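Local coordinates for protein multisubunit Na+/H+ antiporter, A subunit (Anoxybacillus flavithermus, PDB 6Z16) that probably exchanges sodium ions for protons across the cell membrane as one subunit of a multisubunit antiporter, at residues F208-G216 against L223-L233; F234-L242 against I291-V302. All coordinates share one frame; numbering follows the deposited sequence.

Contact 1 of 2, residues F208-G216 against L223-L233; sequences FVALAIAGG and LVHTPLTEHPL
His231 lays one face of its imidazole over the end of helix 184-214. The backbone CA of Ala214 makes a CH-pi contact there, 3.8 Å from the centroid of the His231 ring and 14° off its normal. Beside it, Ala214 CB comes near ND1 of the same ring. Earlier in the loop, Leu228 sends its two branches different ways: its CD1 meets Leu211 CD1 at 3.7 Å, the two side chains crossing at about a right angle, while CD2 of Leu228 sits 3.6 Å from the backbone N of Gly215 and close to Ala214 O. Leu223 divides its branches too, with its CD1 3.8 Å from Leu211 CD2 and its CD2 packed on the CA of Gly215, just where a side chain at that glycine would have to go. Leu233 puts CD1 3.8 Å from CG2 of Ile213.

Between helix 184-214, which ends at Gly215, and helix 234-248 the chain makes a short helical turn, 220-223, and then a loop that folds back over the end of the first helix; this is a connection between membrane helices of the Mrp antiporter and complex I family. Leu233 is the N-cap residue of the second helix. Its backbone N donates to ND1 of His231 at 3.1 Å with an N-H...N angle of 161°; the donor is tilted out of the ring plane, and the bond probably restricts how the imidazole turns. The CG of His231 lies anti to its backbone N (chi1 -165°), carrying the ring to the helix, and CD of Pro232 backs the face opposite Ala214. Beyond this shell, Phe292 packs on Leu211 and Ile291 on both Leu223 and Leu228, whereas Asp401 and Ile405 of a neighbouring antiporter subunit meet Ile213 and Leu233.

Contact 2 of 2, residues F234-L242 against I291-V302; sequences FIPALVLIL and IFAVSSVWVWTV. With PTY (phosphatidylethanolamine), chain P; PTY (phosphatidylethanolamine), chain T.
Two transmembrane helices, 234-248 and 296-316, run side by side, their short segments 20° from parallel, the type I turn from Phe292 to Ser295 joining the latter to helix 280-292. Leu242 carries its CG anti to the backbone N (chi1 -164°), which brings CD1 over Trp298, 3.8 Å from the centroid of the indole six-membered ring in a CH-pi contact; CB of Phe292 backs the opposite face. Leu238 fits alongside, its CG 3.9 Å from CE3 at the edge of Trp298. The rings of Phe234 and Phe292 run roughly parallel but slid apart, barely overlapping, centroids 5.4 Å apart and planes at 29°, though Phe292 is poorly ordered; Ile241 CD1 is 3.8 Å from Phe292 CZ. Ser295 OG makes a 3.0 Å hydrogen bond to Phe292 O within the turn. Trp300 NE1 lies 2.8 Å from phosphate oxygen O13 of one phosphatidylethanolamine, whose ester O10 is near CD1 and whose C6 sits over an indole face. With an alanine in place of Trp300, that phosphate would probably lose its indole N-H neighbour and the ester and glycerol part the flat ring beside it. Cohesion between the helices is thus mainly apolar and aromatic, the polar groups named bonding within the turn or facing the lipid.

In the fold
Contact 1 runs directly into contact 2: Leu233, the N-cap, closes the first, and Phe234, the first residue of helix 234-248, opens the second. Both are largely buried, with centres 12 Å apart, and they touch through Leu228, whose carbonyl O is 3.2 Å from Phe234 CD1, and through Thr229, which packs on Val294. Both involve the end of helix 280-292 but differ in what they join. In contact 1 a loop folds over a helix end, its aliphatic packing joined by a partly exposed histidine ring. Contact 2 sets helix against helix and is richer in aromatic rings. Lipid and the neighbouring subunit border both, the first meeting more of the subunit, the second more of the lipid.

Contact 1 of 2, residues F208-G216 against L223-L233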
loop_
_atom_site.group_PDB
_atom_site.type_symbol
_atom_site.label_atom_id
_atom_site.label_comp_id
_atom_site.label_asym_id
_atom_site.label_seq_id
_atom_site.Cartn_x
_atom_site.Cartn_y
_atom_site.Cartn_z
ATOM N N PHE A 208 78.898 10.269 51.207
ATOM C CA PHE A 208 78.940 11.590 50.573
ATOM C C PHE A 208 77.583 12.273 50.606
ATOM O O PHE A 208 77.493 13.475 50.878
ATOM C CB PHE A 208 79.407 11.472 49.124
ATOM C CG PHE A 208 80.875 11.262 48.966
ATOM C CD1 PHE A 208 81.754 11.573 49.986
ATOM C CD2 PHE A 208 81.377 10.750 47.784
ATOM C CE1 PHE A 208 83.106 11.377 49.826
ATOM C CE2 PHE A 208 82.723 10.549 47.618
ATOM C CZ PHE A 208 83.589 10.865 48.637
ATOM N N VAL A 209 76.519 11.519 50.327
ATOM C CA VAL A 209 75.175 12.085 50.327
ATOM C C VAL A 209 74.757 12.490 51.738
ATOM O O VAL A 209 74.180 13.570 51.944
ATOM C CB VAL A 209 74.197 11.081 49.697
ATOM C CG1 VAL A 209 72.797 11.543 49.853
ATOM C CG2 VAL A 209 74.501 10.923 48.233
ATOM N N ALA A 210 75.079 11.654 52.733
ATOM C CA ALA A 210 74.773 11.992 54.122
ATOM C C ALA A 210 75.531 13.233 54.580
ATOM O O ALA A 210 74.979 14.079 55.293
ATOM C CB ALA A 210 75.091 10.805 55.026
ATOM N N LEU A 211 76.789 13.373 54.152
ATOM C CA LEU A 211 77.570 14.559 54.489
ATOM C C LEU A 211 77.025 15.802 53.794
ATOM O O LEU A 211 77.001 16.889 54.381
ATOM C CB LEU A 211 79.036 14.336 54.126
ATOM C CG LEU A 211 80.013 15.483 54.375
ATOM C CD1 LEU A 211 80.066 15.848 55.839
ATOM C CD2 LEU A 211 81.388 15.110 53.872
ATOM N N ALA A 212 76.564 15.656 52.551
ATOM C CA ALA A 212 76.004 16.789 51.830
ATOM C C ALA A 212 74.639 17.199 52.357
ATOM O O ALA A 212 74.193 18.313 52.077
ATOM C CB ALA A 212 75.908 16.462 50.342
ATOM N N ILE A 213 73.946 16.314 53.074
ATOM C CA ILE A 213 72.742 16.749 53.780
ATOM C C ILE A 213 73.107 17.373 55.124
ATOM O O ILE A 213 72.462 18.337 55.559
ATOM C CB ILE A 213 71.761 15.574 53.932
ATOM C CG1 ILE A 213 71.336 15.077 52.560
ATOM C CG2 ILE A 213 70.503 15.979 54.667
ATOM C CD1 ILE A 213 70.609 13.792 52.606
ATOM N N ALA A 214 74.155 16.857 55.779
ATOM C CA ALA A 214 74.608 17.407 57.057
ATOM C C ALA A 214 75.085 18.846 56.904
ATOM O O ALA A 214 74.700 19.728 57.680
ATOM C CB ALA A 214 75.715 16.529 57.635
ATOM N N GLY A 215 75.910 19.105 55.901
ATOM C CA GLY A 215 76.195 20.468 55.519
ATOM C C GLY A 215 75.127 21.004 54.599
ATOM O O GLY A 215 74.264 20.278 54.117
ATOM N N GLY A 216 75.172 22.312 54.361
ATOM C CA GLY A 216 74.220 22.881 53.428
ATOM C C GLY A 216 74.549 22.633 51.974
ATOM O O GLY A 216 73.648 22.661 51.134
ATOM N N LEU A 223 82.204 22.900 53.358
ATOM C CA LEU A 223 81.892 22.039 54.489
ATOM C C LEU A 223 82.847 22.253 55.653
ATOM O O LEU A 223 82.516 21.887 56.784
ATOM C CB LEU A 223 81.931 20.576 54.060
ATOM C CG LEU A 223 80.859 20.132 53.071
ATOM C CD1 LEU A 223 81.122 18.721 52.610
ATOM C CD2 LEU A 223 79.497 20.231 53.702
ATOM N N VAL A 224 84.024 22.829 55.401
ATOM C CA VAL A 224 85.013 23.015 56.455
ATOM C C VAL A 224 84.605 24.156 57.379
ATOM O O VAL A 224 84.763 24.073 58.603
ATOM C CB VAL A 224 86.399 23.245 55.828
ATOM C CG1 VAL A 224 87.445 23.498 56.890
ATOM C CG2 VAL A 224 86.796 22.056 54.977
ATOM N N HIS A 225 84.029 25.217 56.821
ATOM C CA HIS A 225 83.722 26.421 57.577
ATOM C C HIS A 225 82.346 26.384 58.232
ATOM O O HIS A 225 81.825 27.437 58.610
ATOM C CB HIS A 225 83.835 27.645 56.669
ATOM C CG HIS A 225 85.215 27.870 56.140
ATOM N ND1 HIS A 225 86.227 28.401 56.909
ATOM C CD2 HIS A 225 85.755 27.620 54.925
ATOM C CE1 HIS A 225 87.331 28.475 56.186
ATOM N NE2 HIS A 225 87.071 28.009 54.979
ATOM N N THR A 226 81.753 25.204 58.381
ATOM C CA THR A 226 80.443 25.061 58.995
ATOM C C THR A 226 80.481 23.939 60.026
ATOM O O THR A 226 81.256 22.988 59.886
ATOM C CB THR A 226 79.363 24.798 57.923
ATOM O OG1 THR A 226 78.064 24.756 58.523
ATOM C CG2 THR A 226 79.615 23.509 57.153
ATOM N N PRO A 227 79.714 24.058 61.111
ATOM C CA PRO A 227 79.712 22.995 62.126
ATOM C C PRO A 227 78.851 21.811 61.719
ATOM O O PRO A 227 77.745 21.968 61.196
ATOM C CB PRO A 227 79.142 23.695 63.367
ATOM C CG PRO A 227 78.323 24.804 62.826
ATOM C CD PRO A 227 79.028 25.272 61.591
ATOM N N LEU A 228 79.371 20.606 61.971
ATOM C CA LEU A 228 78.711 19.386 61.529
ATOM C C LEU A 228 78.510 18.342 62.618
ATOM O O LEU A 228 77.874 17.319 62.350
ATOM C CB LEU A 228 79.491 18.740 60.376
ATOM C CG LEU A 228 79.562 19.567 59.099
ATOM C CD1 LEU A 228 80.354 18.854 58.043
ATOM C CD2 LEU A 228 78.174 19.879 58.611
ATOM N N THR A 229 79.025 18.556 63.828
ATOM C CA THR A 229 78.851 17.564 64.882
ATOM C C THR A 229 77.486 17.645 65.549
ATOM O O THR A 229 77.069 16.681 66.195
ATOM C CB THR A 229 79.947 17.711 65.939
ATOM O OG1 THR A 229 79.914 19.034 66.490
ATOM C CG2 THR A 229 81.300 17.453 65.328
ATOM N N GLU A 230 76.779 18.759 65.400
ATOM C CA GLU A 230 75.439 18.901 65.964
ATOM C C GLU A 230 74.373 18.459 64.968
ATOM O O GLU A 230 73.418 19.179 64.689
ATOM C CB GLU A 230 75.214 20.345 66.393
ATOM C CG GLU A 230 76.155 20.825 67.480
ATOM C CD GLU A 230 75.913 20.148 68.808
ATOM O OE1 GLU A 230 74.746 19.812 69.106
ATOM O OE2 GLU A 230 76.892 19.950 69.558
ATOM N N HIS A 231 74.527 17.254 64.420
ATOM C CA HIS A 231 73.641 16.808 63.370
ATOM C C HIS A 231 73.578 15.289 63.407
ATOM O O HIS A 231 74.610 14.643 63.632
ATOM C CB HIS A 231 74.121 17.288 61.999
ATOM C CG HIS A 231 73.089 17.174 60.922
ATOM N ND1 HIS A 231 72.891 16.021 60.195
ATOM C CD2 HIS A 231 72.197 18.075 60.448
ATOM C CE1 HIS A 231 71.921 16.215 59.321
ATOM N NE2 HIS A 231 71.483 17.454 59.455
ATOM N N PRO A 232 72.396 14.696 63.214
ATOM C CA PRO A 232 72.277 13.236 63.341
ATOM C C PRO A 232 72.956 12.455 62.235
ATOM O O PRO A 232 73.282 11.283 62.449
ATOM C CB PRO A 232 70.764 13.006 63.319
ATOM C CG PRO A 232 70.181 14.298 63.746
ATOM C CD PRO A 232 71.077 15.346 63.183
ATOM N N LEU A 233 73.187 13.051 61.068
ATOM C CA LEU A 233 73.773 12.339 59.942
ATOM C C LEU A 233 75.293 12.419 59.907
ATOM O O LEU A 233 75.890 12.131 58.867
ATOM C CB LEU A 233 73.196 12.866 58.630
ATOM C CG LEU A 233 71.751 12.499 58.333
ATOM C CD1 LEU A 233 71.287 13.248 57.117
ATOM C CD2 LEU A 233 71.641 11.008 58.101
#

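Contact 2 of 2, residues F234-L242 against I291-V302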
loop_
_atom_site.group_PDB
_atom_site.type_symbol
_atom_site.label_atom_id
_atom_site.label_comp_id
_atom_site.label_asym_id
_atom_site.label_seq_id
_atom_site.Cartn_x
_atom_site.Cartn_y
_atom_site.Cartn_z
ATOM N N PHE A 234 75.930 12.784 61.017
ATOM C CA PHE A 234 77.373 12.992 61.025
ATOM C C PHE A 234 78.127 11.677 61.198
ATOM O O PHE A 234 79.063 11.383 60.445
ATOM C CB PHE A 234 77.724 13.997 62.122
ATOM C CG PHE A 234 79.175 14.348 62.189
ATOM C CD1 PHE A 234 79.774 15.062 61.170
ATOM C CD2 PHE A 234 79.928 14.011 63.297
ATOM C CE1 PHE A 234 81.104 15.395 61.233
ATOM C CE2 PHE A 234 81.260 14.347 63.367
ATOM C CZ PHE A 234 81.846 15.040 62.333
ATOM N N ILE A 235 77.717 10.865 62.164
ATOM C CA ILE A 235 78.298 9.541 62.397
ATOM C C ILE A 235 78.011 8.536 61.273
ATOM O O ILE A 235 78.937 7.785 60.922
ATOM C CB ILE A 235 77.856 9.003 63.770
ATOM C CG1 ILE A 235 78.169 10.031 64.856
ATOM C CG2 ILE A 235 78.559 7.698 64.113
ATOM C CD1 ILE A 235 79.638 10.336 65.002
ATOM N N PRO A 236 76.806 8.448 60.662
ATOM C CA PRO A 236 76.687 7.542 59.502
ATOM C C PRO A 236 77.512 7.966 58.300
ATOM O O PRO A 236 78.063 7.100 57.607
ATOM C CB PRO A 236 75.188 7.566 59.183
ATOM C CG PRO A 236 74.551 7.945 60.417
ATOM C CD PRO A 236 75.458 8.914 61.061
ATOM N N ALA A 237 77.618 9.276 58.047
ATOM C CA ALA A 237 78.503 9.775 56.998
ATOM C C ALA A 237 79.950 9.414 57.284
ATOM O O ALA A 237 80.678 8.989 56.380
ATOM C CB ALA A 237 78.359 11.287 56.865
ATOM N N LEU A 238 80.360 9.550 58.548
ATOM C CA LEU A 238 81.709 9.191 58.975
ATOM C C LEU A 238 82.000 7.721 58.708
ATOM O O LEU A 238 83.003 7.385 58.069
ATOM C CB LEU A 238 81.856 9.516 60.462
ATOM C CG LEU A 238 83.187 9.572 61.206
ATOM C CD1 LEU A 238 83.026 10.555 62.341
ATOM C CD2 LEU A 238 83.615 8.226 61.749
ATOM N N VAL A 239 81.092 6.839 59.132
ATOM C CA VAL A 239 81.327 5.403 59.014
ATOM C C VAL A 239 81.283 4.955 57.555
ATOM O O VAL A 239 82.105 4.140 57.127
ATOM C CB VAL A 239 80.323 4.633 59.894
ATOM C CG1 VAL A 239 80.452 3.134 59.700
ATOM C CG2 VAL A 239 80.557 4.966 61.346
ATOM N N LEU A 240 80.385 5.528 56.745
ATOM C CA LEU A 240 80.279 5.081 55.356
ATOM C C LEU A 240 81.433 5.594 54.492
ATOM O O LEU A 240 81.997 4.825 53.695
ATOM C CB LEU A 240 78.930 5.498 54.775
ATOM C CG LEU A 240 77.707 4.746 55.302
ATOM C CD1 LEU A 240 76.431 5.363 54.791
ATOM C CD2 LEU A 240 77.782 3.290 54.912
ATOM N N ILE A 241 81.796 6.883 54.630
ATOM C CA ILE A 241 82.968 7.429 53.942
ATOM C C ILE A 241 84.226 6.678 54.349
ATOM O O ILE A 241 85.051 6.304 53.503
ATOM C CB ILE A 241 83.107 8.936 54.234
ATOM C CG1 ILE A 241 82.030 9.750 53.528
ATOM C CG2 ILE A 241 84.476 9.458 53.848
ATOM C CD1 ILE A 241 82.012 11.193 53.967
ATOM N N LEU A 242 84.358 6.394 55.644
ATOM C CA LEU A 242 85.534 5.718 56.158
ATOM C C LEU A 242 85.594 4.274 55.688
ATOM O O LEU A 242 86.679 3.749 55.416
ATOM C CB LEU A 242 85.496 5.818 57.675
ATOM C CG LEU A 242 86.755 5.541 58.448
ATOM C CD1 LEU A 242 87.771 6.486 57.909
ATOM C CD2 LEU A 242 86.498 5.814 59.907
ATOM N N ILE A 291 87.415 17.829 58.640
ATOM C CA ILE A 291 85.994 17.775 58.955
ATOM C C ILE A 291 85.703 16.762 60.054
ATOM O O ILE A 291 85.010 17.067 61.024
ATOM C CB ILE A 291 85.180 17.465 57.678
ATOM C CG1 ILE A 291 85.321 18.593 56.662
ATOM C CG2 ILE A 291 83.726 17.271 57.998
ATOM C CD1 ILE A 291 84.769 18.251 55.309
ATOM N N PHE A 292 86.249 15.554 59.932
ATOM C CA PHE A 292 85.862 14.447 60.789
ATOM C C PHE A 292 86.827 14.154 61.929
ATOM O O PHE A 292 86.492 13.338 62.789
ATOM C CB PHE A 292 85.713 13.166 59.973
ATOM C CG PHE A 292 84.577 13.181 59.010
ATOM C CD1 PHE A 292 83.272 13.113 59.462
ATOM C CD2 PHE A 292 84.813 13.186 57.652
ATOM C CE1 PHE A 292 82.223 13.106 58.571
ATOM C CE2 PHE A 292 83.773 13.173 56.761
ATOM C CZ PHE A 292 82.477 13.131 57.219
ATOM N N ALA A 293 88.010 14.762 61.966
ATOM C CA ALA A 293 88.958 14.436 63.028
ATOM C C ALA A 293 88.699 15.201 64.312
ATOM O O ALA A 293 89.472 15.064 65.261
ATOM C CB ALA A 293 90.395 14.679 62.569
ATOM N N VAL A 294 87.627 15.991 64.373
ATOM C CA VAL A 294 87.200 16.577 65.639
ATOM C C VAL A 294 86.523 15.547 66.531
ATOM O O VAL A 294 86.394 15.771 67.740
ATOM C CB VAL A 294 86.309 17.792 65.317
ATOM C CG1 VAL A 294 84.972 17.348 64.767
ATOM C CG2 VAL A 294 86.156 18.737 66.508
ATOM N N SER A 295 86.121 14.406 65.979
ATOM C CA SER A 295 85.587 13.294 66.748
ATOM C C SER A 295 86.651 12.224 66.941
ATOM O O SER A 295 87.622 12.136 66.190
ATOM C CB SER A 295 84.370 12.685 66.056
ATOM O OG SER A 295 84.748 12.031 64.862
ATOM N N SER A 296 86.448 11.394 67.961
ATOM C CA SER A 296 87.425 10.373 68.302
ATOM C C SER A 296 87.247 9.095 67.499
ATOM O O SER A 296 88.215 8.335 67.355
ATOM C CB SER A 296 87.340 10.053 69.791
ATOM O OG SER A 296 87.616 11.203 70.565
ATOM N N VAL A 297 86.041 8.856 66.976
ATOM C CA VAL A 297 85.744 7.619 66.259
ATOM C C VAL A 297 86.569 7.535 64.983
ATOM O O VAL A 297 87.152 6.486 64.676
ATOM C CB VAL A 297 84.236 7.534 65.962
ATOM C CG1 VAL A 297 83.907 6.250 65.224
ATOM C CG2 VAL A 297 83.428 7.654 67.242
ATOM N N TRP A 298 86.677 8.662 64.267
ATOM C CA TRP A 298 87.491 8.762 63.058
ATOM C C TRP A 298 88.948 8.440 63.340
ATOM O O TRP A 298 89.519 7.532 62.727
ATOM C CB TRP A 298 87.372 10.173 62.479
ATOM C CG TRP A 298 88.156 10.443 61.208
ATOM C CD1 TRP A 298 89.410 10.976 61.120
ATOM C CD2 TRP A 298 87.706 10.267 59.858
ATOM N NE1 TRP A 298 89.783 11.101 59.807
ATOM C CE2 TRP A 298 88.753 10.679 59.012
ATOM C CE3 TRP A 298 86.528 9.787 59.283
ATOM C CZ2 TRP A 298 88.653 10.630 57.629
ATOM C CZ3 TRP A 298 86.429 9.751 57.911
ATOM C CH2 TRP A 298 87.489 10.157 57.100
ATOM N N VAL A 299 89.548 9.145 64.302
ATOM C CA VAL A 299 90.991 9.070 64.489
ATOM C C VAL A 299 91.392 7.713 65.055
ATOM O O VAL A 299 92.377 7.109 64.604
ATOM C CB VAL A 299 91.485 10.261 65.341
ATOM C CG1 VAL A 299 91.079 11.543 64.675
ATOM C CG2 VAL A 299 90.933 10.266 66.744
ATOM N N TRP A 300 90.573 7.144 65.944
ATOM C CA TRP A 300 90.976 5.863 66.493
ATOM C C TRP A 300 90.651 4.717 65.554
ATOM O O TRP A 300 91.424 3.757 65.502
ATOM C CB TRP A 300 90.368 5.649 67.874
ATOM C CG TRP A 300 90.943 6.587 68.905
ATOM C CD1 TRP A 300 90.313 7.632 69.498
ATOM C CD2 TRP A 300 92.289 6.601 69.403
ATOM N NE1 TRP A 300 91.159 8.271 70.366
ATOM C CE2 TRP A 300 92.381 7.660 70.322
ATOM C CE3 TRP A 300 93.417 5.807 69.176
ATOM C CZ2 TRP A 300 93.555 7.951 71.010
ATOM C CZ3 TRP A 300 94.582 6.101 69.856
ATOM C CH2 TRP A 300 94.642 7.162 70.763
ATOM N N THR A 301 89.579 4.822 64.756
ATOM C CA THR A 301 89.296 3.799 63.755
ATOM C C THR A 301 90.401 3.737 62.709
ATOM O O THR A 301 90.921 2.652 62.404
ATOM C CB THR A 301 87.954 4.083 63.091
ATOM O OG1 THR A 301 86.935 4.142 64.091
ATOM C CG2 THR A 301 87.618 2.982 62.110
ATOM N N VAL A 302 90.812 4.911 62.210
ATOM C CA VAL A 302 91.855 5.002 61.189
ATOM C C VAL A 302 93.180 4.464 61.718
ATOM O O VAL A 302 93.800 3.588 61.093
ATOM C CB VAL A 302 91.985 6.457 60.702
ATOM C CG1 VAL A 302 93.160 6.611 59.837
ATOM C CG2 VAL A 302 90.810 6.835 59.885
HETATM C C1 PTY P . 89.330 4.749 73.713
HETATM C C2 PTY P . 91.254 11.585 76.404
HETATM C C3 PTY P . 91.668 10.630 75.268
HETATM O O4 PTY P . 89.967 3.987 72.662
HETATM C C5 PTY P . 88.718 7.124 74.173
HETATM C C6 PTY P . 88.866 6.054 73.126
HETATM O O7 PTY P . 87.558 5.873 72.495
HETATM C C8 PTY P . 87.545 5.585 71.185
HETATM O O10 PTY P . 88.528 5.303 70.559
HETATM C C11 PTY P . 86.163 5.719 70.608
HETATM C C12 PTY P . 85.586 4.459 69.969
HETATM C C13 PTY P . 86.260 4.034 68.669
HETATM C C14 PTY P . 85.546 2.891 67.969
HETATM C C15 PTY P . 86.391 2.138 66.953
HETATM C C16 PTY P . 87.519 1.335 67.572
HETATM C C17 PTY P . 87.946 0.137 66.740
HETATM C C18 PTY P . 88.546 0.493 65.393
HETATM C C19 PTY P . 88.894 -0.709 64.531
HETATM C C20 PTY P . 87.687 -1.455 63.987
HETATM C C30 PTY P . 89.661 2.692 72.575
HETATM C C31 PTY P . 90.330 2.056 71.394
HETATM O O30 PTY P . 88.936 2.125 73.345
HETATM C C32 PTY P . 90.555 0.557 71.545
HETATM C C33 PTY P . 91.525 0.205 72.663
HETATM C C34 PTY P . 91.789 -1.284 72.808
HETATM C C35 PTY P . 92.609 -1.882 71.678
HETATM C C36 PTY P . 94.043 -1.385 71.632
HETATM C C37 PTY P . 94.883 -2.038 70.547
HETATM P P1 PTY P . 91.074 8.158 74.475
HETATM O O11 PTY P . 90.998 9.368 75.510
HETATM O O12 PTY P . 92.238 7.502 74.736
HETATM O O13 PTY P . 90.924 8.615 73.161
HETATM O O14 PTY P . 89.972 7.266 74.877
HETATM N N1 PTY P . 92.320 12.564 76.630
HETATM C C1 PTY T . 71.248 4.080 63.184
HETATM C C2 PTY T . 75.656 5.727 67.311
HETATM C C3 PTY T . 75.322 7.238 67.271
HETATM O O4 PTY T . 71.701 2.741 62.880
HETATM C C5 PTY T . 72.256 6.367 63.567
HETATM C C6 PTY T . 72.383 4.876 63.779
HETATM O O7 PTY T . 73.726 4.364 63.435
HETATM C C8 PTY T . 74.233 4.409 62.177
HETATM O O10 PTY T . 73.617 4.733 61.195
HETATM C C11 PTY T . 75.673 3.998 62.170
HETATM C C12 PTY T . 76.250 3.816 60.774
HETATM C C13 PTY T . 75.854 2.505 60.120
HETATM C C14 PTY T . 76.636 2.230 58.851
HETATM C C15 PTY T . 76.572 0.798 58.350
HETATM C C16 PTY T . 77.747 0.441 57.459
HETATM C C17 PTY T . 77.739 -0.974 56.906
HETATM C C18 PTY T . 76.683 -1.217 55.845
HETATM C C19 PTY T . 76.922 -2.467 55.013
HETATM C C20 PTY T . 76.996 -3.746 55.825
HETATM C C30 PTY T . 71.551 2.355 61.615
HETATM C C31 PTY T . 72.039 0.956 61.392
HETATM O O30 PTY T . 71.083 3.052 60.761
HETATM C C32 PTY T . 72.008 0.585 59.917
HETATM C C33 PTY T . 72.546 -0.802 59.629
HETATM C C34 PTY T . 72.544 -1.146 58.153
HETATM C C35 PTY T . 73.006 -2.557 57.835
HETATM C C36 PTY T . 72.886 -2.910 56.360
HETATM C C37 PTY T . 73.248 -4.347 56.031
HETATM P P1 PTY T . 73.748 7.739 65.153
HETATM O O11 PTY T . 74.002 7.376 66.689
HETATM O O12 PTY T . 74.742 7.140 64.449
HETATM O O13 PTY T . 73.639 9.123 64.979
HETATM O O14 PTY T . 72.496 7.045 64.819
HETATM N N1 PTY T . 77.051 5.553 67.724
#